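Local coordinates for cytochrome c-550-like protein (Thermosynechococcus elongatus, PDB 4LJI) that carries one covalently bound heme c and probably acts as a low-potential electron-transfer cytochrome that can partly replace cytochrome c-550 of photosystem II, at residues S81-Q86 with E112-L117. Residues are numbered along the deposited sequence; the frame is centred on the assembly and turned at random.
Sequences SLVAFQ and EQLETL. With HEC (heme c), chain C.
Val-83 and Leu-114 meet where helix 79-87 passes over the start of helix 111-127, a worked case of two helices packing against each other while both contribute residues to one heme pocket. The axes of 81-86 and 112-117 come within 9.2 Å at 116°, so contact is confined to the crossing.

The direct contact is apolar. CG1 of Val-83 touches CD2 of Leu-114 at 3.8 Å, the two side chains crossing obliquely. With CG1 anti to the backbone N (chi1 170°), the other methyl, CG2, falls over the backbone of the partner helix, 4.1 Å from N of Glu-115, whose aliphatic CG lies alongside it. The same CD2 of Leu-114 also reaches CB of Gln-86 at 4.0 Å, and thus fits between residues one helical turn apart.

Beyond its CB, Gln-86 belongs to the heme pocket. A bend at chi2 (58°) brings its amide, tilted, over the pyrrole B side of the porphyrin, with OE1 3.2 Å from the meso carbon CHB and NE2 3.4 Å from C1B. NE2 is hydrogen-bonded to the carbonyl O of Arg-102, next to the axial iron ligand Cys-101, whose side chain lies beside that of Gln-86. On the same side of the heme, Phe-85 approaches pyrrole A obliquely, its CE2 3.3 Å from C2A. From the other helix, Leu-117 brings CD2 to within 3.9 Å of the heme methyl CMB.

An alanine at Gln-86 would probably keep the CB contact with Leu-114 but leave the Arg-102 carbonyl without its amide donor and pyrrole B less covered.

The chemistry divides accordingly: nonpolar contacts join the helices, while Gln-86 turns its amide toward the heme and the loop carrying Cys-101, so the same residue both touches Leu-114 and lies beside the axial ligand.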
loop_
_atom_site.group_PDB
_atom_site.type_symbol
_atom_site.label_atom_id
_atom_site.label_comp_id
_atom_site.label_asym_id
_atom_site.label_seq_id
_atom_site.Cartn_x
_atom_site.Cartn_y
_atom_site.Cartn_z
ATOM N N SER A 81 -1.621 -15.213 -16.746
ATOM C CA SER A 81 -2.579 -14.133 -16.973
ATOM C C SER A 81 -2.413 -13.008 -15.949
ATOM O O SER A 81 -2.589 -11.866 -16.285
ATOM C CB SER A 81 -4.032 -14.654 -16.999
ATOM O OG SER A 81 -4.378 -15.341 -15.809
ATOM N N LEU A 82 -2.036 -13.348 -14.723
ATOM C CA LEU A 82 -1.869 -12.300 -13.675
ATOM C C LEU A 82 -0.561 -11.532 -13.949
ATOM O O LEU A 82 -0.512 -10.316 -13.817
ATOM C CB LEU A 82 -1.870 -12.902 -12.273
ATOM C CG LEU A 82 -3.261 -13.289 -11.795
ATOM C CD1 LEU A 82 -3.137 -14.144 -10.554
ATOM C CD2 LEU A 82 -4.004 -12.034 -11.511
ATOM N N VAL A 83 0.480 -12.239 -14.362
ATOM C CA VAL A 83 1.740 -11.562 -14.687
ATOM C C VAL A 83 1.534 -10.587 -15.865
ATOM O O VAL A 83 1.920 -9.392 -15.778
ATOM C CB VAL A 83 2.863 -12.593 -15.004
ATOM C CG1 VAL A 83 4.115 -11.907 -15.578
ATOM C CG2 VAL A 83 3.179 -13.348 -13.729
ATOM N N ALA A 84 0.868 -11.054 -16.915
ATOM C CA ALA A 84 0.642 -10.224 -18.096
ATOM C C ALA A 84 -0.210 -9.023 -17.741
ATOM O O ALA A 84 -0.101 -7.980 -18.377
ATOM C CB ALA A 84 -0.013 -10.991 -19.173
ATOM N N PHE A 85 -1.055 -9.188 -16.732
ATOM C CA PHE A 85 -1.918 -8.097 -16.309
ATOM C C PHE A 85 -1.055 -7.059 -15.627
ATOM O O PHE A 85 -1.128 -5.872 -15.936
ATOM C CB PHE A 85 -3.030 -8.561 -15.359
ATOM C CG PHE A 85 -3.837 -7.436 -14.823
ATOM C CD1 PHE A 85 -4.860 -6.875 -15.585
ATOM C CD2 PHE A 85 -3.542 -6.916 -13.576
ATOM C CE1 PHE A 85 -5.590 -5.800 -15.085
ATOM C CE2 PHE A 85 -4.260 -5.853 -13.061
ATOM C CZ PHE A 85 -5.299 -5.301 -13.832
ATOM N N GLN A 86 -0.187 -7.514 -14.740
ATOM C CA GLN A 86 0.566 -6.566 -13.936
ATOM C C GLN A 86 1.581 -5.792 -14.769
ATOM O O GLN A 86 1.947 -4.660 -14.439
ATOM C CB GLN A 86 1.207 -7.237 -12.731
ATOM C CG GLN A 86 1.036 -6.325 -11.495
ATOM C CD GLN A 86 -0.410 -6.040 -11.217
ATOM O OE1 GLN A 86 -1.220 -6.947 -11.169
ATOM N NE2 GLN A 86 -0.753 -4.765 -11.020
ATOM N N GLU A 112 10.248 -13.740 -12.041
ATOM C CA GLU A 112 10.066 -14.700 -10.959
ATOM C C GLU A 112 9.379 -14.067 -9.749
ATOM O O GLU A 112 8.520 -14.679 -9.114
ATOM C CB GLU A 112 11.401 -15.293 -10.528
ATOM C CG GLU A 112 12.016 -16.246 -11.561
ATOM C CD GLU A 112 13.079 -15.564 -12.401
ATOM O OE1 GLU A 112 12.947 -14.339 -12.638
ATOM O OE2 GLU A 112 14.049 -16.259 -12.822
ATOM N N GLN A 113 9.791 -12.851 -9.423
ATOM C CA GLN A 113 9.147 -12.127 -8.314
ATOM C C GLN A 113 7.661 -11.937 -8.575
ATOM O O GLN A 113 6.822 -12.217 -7.697
ATOM C CB GLN A 113 9.771 -10.758 -8.089
ATOM C CG GLN A 113 11.095 -10.782 -7.374
ATOM C CD GLN A 113 11.698 -9.407 -7.290
ATOM O OE1 GLN A 113 11.852 -8.709 -8.295
ATOM N NE2 GLN A 113 12.017 -8.992 -6.080
ATOM N N LEU A 114 7.324 -11.454 -9.767
ATOM C CA LEU A 114 5.927 -11.255 -10.142
ATOM C C LEU A 114 5.158 -12.578 -10.178
ATOM O O LEU A 114 3.961 -12.599 -9.833
ATOM C CB LEU A 114 5.852 -10.557 -11.488
ATOM C CG LEU A 114 4.650 -9.681 -11.710
ATOM C CD1 LEU A 114 4.636 -8.584 -10.621
ATOM C CD2 LEU A 114 4.695 -9.063 -13.063
ATOM N N GLU A 115 5.805 -13.681 -10.572
ATOM C CA GLU A 115 5.195 -14.998 -10.454
ATOM C C GLU A 115 4.806 -15.325 -9.028
ATOM O O GLU A 115 3.732 -15.854 -8.807
ATOM C CB GLU A 115 6.144 -16.099 -10.976
ATOM C CG GLU A 115 6.185 -16.214 -12.474
ATOM C CD GLU A 115 7.236 -17.178 -12.948
ATOM O OE1 GLU A 115 7.337 -17.364 -14.176
ATOM O OE2 GLU A 115 7.951 -17.740 -12.089
ATOM N N THR A 116 5.683 -15.041 -8.074
ATOM C CA THR A 116 5.360 -15.378 -6.696
ATOM C C THR A 116 4.225 -14.495 -6.164
ATOM O O THR A 116 3.449 -14.965 -5.350
ATOM C CB THR A 116 6.567 -15.258 -5.765
ATOM O OG1 THR A 116 6.913 -13.872 -5.632
ATOM C CG2 THR A 116 7.753 -16.072 -6.287
ATOM N N LEU A 117 4.141 -13.242 -6.626
ATOM C CA LEU A 117 3.042 -12.336 -6.229
ATOM C C LEU A 117 1.742 -12.853 -6.850
ATOM O O LEU A 117 0.710 -12.932 -6.177
ATOM C CB LEU A 117 3.356 -10.891 -6.643
ATOM C CG LEU A 117 2.315 -9.774 -6.579
ATOM C CD1 LEU A 117 1.754 -9.695 -5.152
ATOM C CD2 LEU A 117 2.965 -8.441 -6.964
HETATM FE FE HEC C . -4.636 -3.437 -8.674
HETATM C CHA HEC C . -7.380 -4.325 -10.571
HETATM C CHB HEC C . -3.412 -6.654 -8.892
HETATM C CHC HEC C . -1.690 -2.477 -7.008
HETATM C CHD HEC C . -6.002 -0.437 -8.001
HETATM N NA HEC C . -5.266 -5.152 -9.492
HETATM C C1A HEC C . -6.413 -5.272 -10.277
HETATM C C2A HEC C . -6.507 -6.649 -10.722
HETATM C C3A HEC C . -5.404 -7.283 -10.240
HETATM C C4A HEC C . -4.611 -6.379 -9.524
HETATM C CMA HEC C . -5.046 -8.728 -10.472
HETATM C CAA HEC C . -7.622 -7.284 -11.555
HETATM C CBA HEC C . -8.795 -7.738 -10.650
HETATM C CGA HEC C . -9.932 -8.396 -11.392
HETATM O O1A HEC C . -9.869 -8.642 -12.630
HETATM O O2A HEC C . -10.980 -8.725 -10.746
HETATM N NB HEC C . -2.883 -4.375 -8.042
HETATM C C1B HEC C . -2.599 -5.668 -8.288
HETATM C C2B HEC C . -1.334 -5.965 -7.740
HETATM C C3B HEC C . -0.792 -4.811 -7.232
HETATM C C4B HEC C . -1.841 -3.795 -7.420
HETATM C CMB HEC C . -0.653 -7.314 -7.807
HETATM C CAB HEC C . 0.516 -4.622 -6.558
HETATM C CBB HEC C . 1.578 -4.792 -7.433
HETATM N NC HEC C . -3.965 -1.763 -7.674
HETATM C C1C HEC C . -2.734 -1.579 -7.100
HETATM C C2C HEC C . -2.767 -0.344 -6.441
HETATM C C3C HEC C . -3.973 0.250 -6.714
HETATM C C4C HEC C . -4.740 -0.645 -7.511
HETATM C CMC HEC C . -1.628 0.236 -5.616
HETATM C CAC HEC C . -4.416 1.568 -6.160
HETATM C CBC HEC C . -3.750 2.706 -6.457
HETATM N ND HEC C . -6.341 -2.582 -9.179
HETATM C C1D HEC C . -6.674 -1.326 -8.849
HETATM C C2D HEC C . -7.940 -0.966 -9.486
HETATM C C3D HEC C . -8.344 -2.042 -10.189
HETATM C C4D HEC C . -7.330 -3.064 -9.974
HETATM C CMD HEC C . -8.664 0.359 -9.349
HETATM C CAD HEC C . -9.580 -2.139 -11.041
HETATM C CBD HEC C . -9.125 -1.931 -12.501
HETATM C CGD HEC C . -10.035 -1.764 -13.703
HETATM O O1D HEC C . -11.085 -2.441 -13.870
HETATM O O2D HEC C . -9.694 -0.928 -14.577
#